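Local coordinates for core protein VP7 (Bluetongue virus, PDB 1BVP) that forms part of the inner capsid of the virus as a homotrimer that assembles on a scaffold of VP3, at residues Glu60-Cys65 against Ser314-Val319; Met64-Met69 against Pro82-His87. All coordinates share one frame; numbering follows the deposited sequence.

Both contacts use helix 55-73, whose residues M64 and C65 belong to each, and their centres lie about 9 Å apart in the helical part of VP7. In contact 1 the helix packs antiparallel against helix 304-323, from far along the sequence; in contact 2 it meets the loop that follows it, before helix 90-94. The first is wholly apolar, whereas the second is built round a buried carboxylate. They join through packing: F63 CD1 lies 3.6 Å from Y84 CD1, and L316 CD2 lies 3.8 Å from L66 CD1. No ligand or catalytic site is involved; both contacts belong to the capsid protein's architecture.

Contact 1. Residues Glu60-Cys65 against Ser314-Val319; sequences EMFFMC and STLADV
V319 gives its backbone N to T315 O at 3.0 Å, and this helical bond belongs to the turn that carries the valine against F62 and C65. The arrangement is an antiparallel helix pair in the helical part of VP7: segments 60-65 and 314-319 run at 176° to each other, with their axes 10.6 Å apart at closest approach. Each helix contributes two side chains three residues apart, F62 and C65 on one, L316 and V319 on the other. Because the directions are opposed, F62 lies level with V319 and C65 with L316.

What fills the space between the backbones is apolar. F62 has CG anti to its own N (chi1 -180°), which carries the ring across the gap although its CB does not point at the other helix. There the ring and L316 cross at about a right angle, with F62 CE1 3.7 Å from L316 CD1. V319 comes from another direction: its CG1 sits at the ring edge, near the ring plane, 4.0 Å from F62 CD1. The CB of C65 points toward the partner helix, and its SG turns back beside its own backbone N (chi1 -75°).

Beyond the pair, M61 and M64 pack on helix 27-44 through I37, and C65 also touches C15 of helix 2-15. On the other helix, S314 OG is hydrogen-bonded to E266 and N269, while D318 forms a salt bridge with R111 of a second subunit, so this helix also takes part in the trimer interface. Back at the centre, C65 splits its contact between two partners: CB lies 3.9 Å from L316 CD1, and SG lies 4.1 Å from V319 CG1.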
# COMPACT_ATOMS: atom_id res chain seq x y z
N GLU A 60 -36.29 -3.21 0.11
CA GLU A 60 -36.75 -1.89 0.50
C GLU A 60 -35.67 -1.14 1.32
O GLU A 60 -35.45 0.05 1.11
CB GLU A 60 -38.06 -2.05 1.27
CG GLU A 60 -38.83 -0.79 1.47
CD GLU A 60 -39.85 -0.56 0.39
OE1 GLU A 60 -39.66 -1.10 -0.74
OE2 GLU A 60 -40.84 0.17 0.72
N MET A 61 -35.00 -1.84 2.23
CA MET A 61 -33.95 -1.20 3.03
C MET A 61 -32.76 -0.87 2.14
O MET A 61 -32.16 0.21 2.26
CB MET A 61 -33.49 -2.08 4.17
CG MET A 61 -32.45 -1.37 5.02
SD MET A 61 -31.95 -2.28 6.48
CE MET A 61 -32.95 -1.42 7.62
N PHE A 62 -32.42 -1.81 1.25
CA PHE A 62 -31.33 -1.60 0.32
C PHE A 62 -31.62 -0.38 -0.56
O PHE A 62 -30.73 0.45 -0.81
CB PHE A 62 -31.07 -2.81 -0.56
CG PHE A 62 -29.94 -2.59 -1.51
CD1 PHE A 62 -28.63 -2.56 -1.05
CD2 PHE A 62 -30.19 -2.27 -2.84
CE1 PHE A 62 -27.58 -2.21 -1.89
CE2 PHE A 62 -29.15 -1.92 -3.70
CZ PHE A 62 -27.84 -1.89 -3.23
N PHE A 63 -32.87 -0.25 -1.02
CA PHE A 63 -33.22 0.90 -1.84
C PHE A 63 -33.06 2.19 -1.08
O PHE A 63 -32.72 3.21 -1.66
CB PHE A 63 -34.62 0.78 -2.38
CG PHE A 63 -34.80 -0.35 -3.34
CD1 PHE A 63 -33.73 -0.84 -4.08
CD2 PHE A 63 -36.06 -0.94 -3.51
CE1 PHE A 63 -33.90 -1.89 -4.98
CE2 PHE A 63 -36.24 -1.99 -4.41
CZ PHE A 63 -35.17 -2.47 -5.14
N MET A 64 -33.24 2.13 0.24
CA MET A 64 -33.11 3.33 1.06
C MET A 64 -31.63 3.72 1.07
O MET A 64 -31.29 4.89 0.99
CB MET A 64 -33.58 3.06 2.50
CG MET A 64 -33.35 4.26 3.39
SD MET A 64 -33.63 3.96 5.11
CE MET A 64 -32.32 2.77 5.56
N CYS A 65 -30.77 2.73 1.17
CA CYS A 65 -29.34 2.96 1.15
C CYS A 65 -28.88 3.49 -0.21
O CYS A 65 -28.10 4.46 -0.29
CB CYS A 65 -28.65 1.68 1.48
SG CYS A 65 -28.79 1.29 3.21
N SER A 314 -18.29 1.85 -2.13
CA SER A 314 -17.67 0.72 -1.45
C SER A 314 -18.52 0.28 -0.27
O SER A 314 -18.77 -0.92 -0.07
CB SER A 314 -16.27 1.10 -0.98
OG SER A 314 -15.62 -0.06 -0.49
N THR A 315 -18.97 1.25 0.52
CA THR A 315 -19.85 0.96 1.64
C THR A 315 -21.16 0.35 1.11
O THR A 315 -21.62 -0.68 1.63
CB THR A 315 -20.15 2.24 2.42
OG1 THR A 315 -18.91 2.82 2.82
CG2 THR A 315 -20.96 1.93 3.69
N LEU A 316 -21.75 0.93 0.07
CA LEU A 316 -22.98 0.37 -0.48
C LEU A 316 -22.77 -1.08 -0.91
O LEU A 316 -23.68 -1.91 -0.78
CB LEU A 316 -23.50 1.19 -1.64
CG LEU A 316 -24.84 0.77 -2.26
CD1 LEU A 316 -25.96 1.05 -1.29
CD2 LEU A 316 -25.09 1.58 -3.55
N ALA A 317 -21.56 -1.42 -1.36
CA ALA A 317 -21.27 -2.80 -1.78
C ALA A 317 -21.33 -3.70 -0.57
O ALA A 317 -21.81 -4.84 -0.65
CB ALA A 317 -19.94 -2.91 -2.42
N ASP A 318 -20.83 -3.21 0.56
CA ASP A 318 -20.88 -4.01 1.78
C ASP A 318 -22.33 -4.21 2.21
O ASP A 318 -22.71 -5.32 2.61
CB ASP A 318 -20.13 -3.34 2.90
CG ASP A 318 -18.65 -3.32 2.68
OD1 ASP A 318 -18.11 -4.24 2.01
OD2 ASP A 318 -18.03 -2.40 3.23
N VAL A 319 -23.15 -3.16 2.12
CA VAL A 319 -24.56 -3.27 2.47
C VAL A 319 -25.20 -4.32 1.55
O VAL A 319 -25.92 -5.19 2.02
CB VAL A 319 -25.32 -1.94 2.32
CG1 VAL A 319 -26.82 -2.17 2.45
CG2 VAL A 319 -24.85 -0.96 3.38

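Contact 2. Residues Met64-Met69 against Pro82-His87; sequences MCLDMM and PDYTQH
D67 OD1 accepts two hydrogen bonds from the loop segment 82-87: Y84 OH donates to it at 2.6 Å, and the backbone N of H87 at 3.1 Å, with a nearly straight N-H...O angle of 167°. Neither donor lies in the carboxylate plane. They reach the oxygen from opposite faces of that plane, which should limit rotation of the group.

The second oxygen is occupied too. D67 OD2 forms a salt bridge with R46 and accepts a hydrogen bond from Y40, so the buried carboxylate is satisfied at both ends, and the arginine would be expected to stabilise its negative charge. OD2 also lies in the plane of the H87 ring, at its edge, 3.2 Å from CD2; ring and carboxylate stand nearly perpendicular, at 86°.

The tyrosine is held by its ring as well as its hydroxyl. L66 CD2 makes a CH-pi contact over the centre of one face, 3.7 Å from the ring centroid. Q86 N lies above the opposite face, displaced toward the rim. The amide of Q86 turns to other partners: OE1 takes hydrogen bonds from V77 N and N76, and NE2 gives one to I75 O.

In the fold, the contact fastens the loop between helices 55-73 and 90-94 back onto the first of them. H87 O is hydrogen-bonded to T90 OG1 where helix 90-94 starts, M68 packs on that short helix and on helix 2-15, and L66 and M69 lean on helix 304-323.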
# COMPACT_ATOMS: atom_id res chain seq x y z
N MET A 64 -33.24 2.13 0.24
CA MET A 64 -33.11 3.33 1.06
C MET A 64 -31.63 3.72 1.07
O MET A 64 -31.29 4.89 0.99
CB MET A 64 -33.58 3.06 2.50
CG MET A 64 -33.35 4.26 3.39
SD MET A 64 -33.63 3.96 5.11
CE MET A 64 -32.32 2.77 5.56
N CYS A 65 -30.77 2.73 1.17
CA CYS A 65 -29.34 2.96 1.15
C CYS A 65 -28.88 3.49 -0.21
O CYS A 65 -28.10 4.46 -0.29
CB CYS A 65 -28.65 1.68 1.48
SG CYS A 65 -28.79 1.29 3.21
N LEU A 66 -29.41 2.88 -1.28
CA LEU A 66 -29.10 3.32 -2.63
C LEU A 66 -29.50 4.80 -2.79
O LEU A 66 -28.71 5.62 -3.27
CB LEU A 66 -29.83 2.46 -3.64
CG LEU A 66 -29.58 2.70 -5.13
CD1 LEU A 66 -28.11 2.83 -5.46
CD2 LEU A 66 -30.17 1.52 -5.90
N ASP A 67 -30.69 5.15 -2.32
CA ASP A 67 -31.14 6.54 -2.41
C ASP A 67 -30.21 7.49 -1.69
O ASP A 67 -29.91 8.58 -2.18
CB ASP A 67 -32.54 6.72 -1.79
CG ASP A 67 -33.66 6.50 -2.79
OD1 ASP A 67 -33.41 6.57 -4.01
OD2 ASP A 67 -34.80 6.28 -2.34
N MET A 68 -29.79 7.07 -0.51
CA MET A 68 -28.91 7.88 0.32
C MET A 68 -27.53 8.03 -0.27
O MET A 68 -26.96 9.12 -0.22
CB MET A 68 -28.85 7.29 1.71
CG MET A 68 -30.16 7.46 2.46
SD MET A 68 -30.04 6.90 4.15
CE MET A 68 -31.45 7.75 4.78
N MET A 69 -27.01 6.95 -0.85
CA MET A 69 -25.70 6.98 -1.51
C MET A 69 -25.79 7.95 -2.73
O MET A 69 -25.03 8.90 -2.81
CB MET A 69 -25.34 5.56 -1.95
CG MET A 69 -23.98 5.37 -2.64
SD MET A 69 -24.05 5.57 -4.44
CE MET A 69 -22.71 6.67 -4.74
N PRO A 82 -37.02 -1.41 -13.22
CA PRO A 82 -38.49 -1.46 -13.13
C PRO A 82 -38.90 -1.67 -11.65
O PRO A 82 -40.05 -1.46 -11.28
CB PRO A 82 -38.84 -2.69 -13.98
CG PRO A 82 -37.65 -3.61 -13.81
CD PRO A 82 -36.46 -2.63 -13.82
N ASP A 83 -37.93 -2.03 -10.82
CA ASP A 83 -38.15 -2.31 -9.41
C ASP A 83 -37.75 -1.19 -8.50
O ASP A 83 -38.26 -1.09 -7.39
CB ASP A 83 -37.38 -3.58 -9.00
CG ASP A 83 -37.91 -4.83 -9.69
OD1 ASP A 83 -39.04 -4.78 -10.24
OD2 ASP A 83 -37.20 -5.86 -9.70
N TYR A 84 -36.85 -0.33 -8.96
CA TYR A 84 -36.38 0.76 -8.13
C TYR A 84 -36.51 2.08 -8.84
O TYR A 84 -36.16 2.21 -10.03
CB TYR A 84 -34.92 0.53 -7.73
CG TYR A 84 -34.19 1.77 -7.24
CD1 TYR A 84 -34.34 2.24 -5.93
CD2 TYR A 84 -33.35 2.49 -8.09
CE1 TYR A 84 -33.69 3.38 -5.48
CE2 TYR A 84 -32.69 3.65 -7.63
CZ TYR A 84 -32.87 4.09 -6.33
OH TYR A 84 -32.28 5.25 -5.89
N THR A 85 -36.97 3.07 -8.10
CA THR A 85 -37.10 4.41 -8.63
C THR A 85 -36.45 5.35 -7.63
O THR A 85 -36.81 5.35 -6.46
CB THR A 85 -38.55 4.78 -8.86
OG1 THR A 85 -39.16 3.73 -9.63
CG2 THR A 85 -38.66 6.09 -9.64
N GLN A 86 -35.46 6.09 -8.06
CA GLN A 86 -34.77 7.00 -7.16
C GLN A 86 -35.68 8.11 -6.65
O GLN A 86 -36.38 8.75 -7.43
CB GLN A 86 -33.52 7.55 -7.86
CG GLN A 86 -32.82 8.72 -7.17
CD GLN A 86 -31.55 9.14 -7.88
OE1 GLN A 86 -31.32 8.77 -9.03
NE2 GLN A 86 -30.72 9.92 -7.21
N HIS A 87 -35.61 8.37 -5.35
CA HIS A 87 -36.39 9.41 -4.68
C HIS A 87 -35.54 10.56 -4.37
O HIS A 87 -34.82 10.54 -3.39
CB HIS A 87 -37.00 8.89 -3.39
CG HIS A 87 -37.92 7.75 -3.61
ND1 HIS A 87 -39.24 7.93 -3.97
CD2 HIS A 87 -37.68 6.42 -3.71
CE1 HIS A 87 -39.77 6.76 -4.30
NE2 HIS A 87 -38.84 5.83 -4.15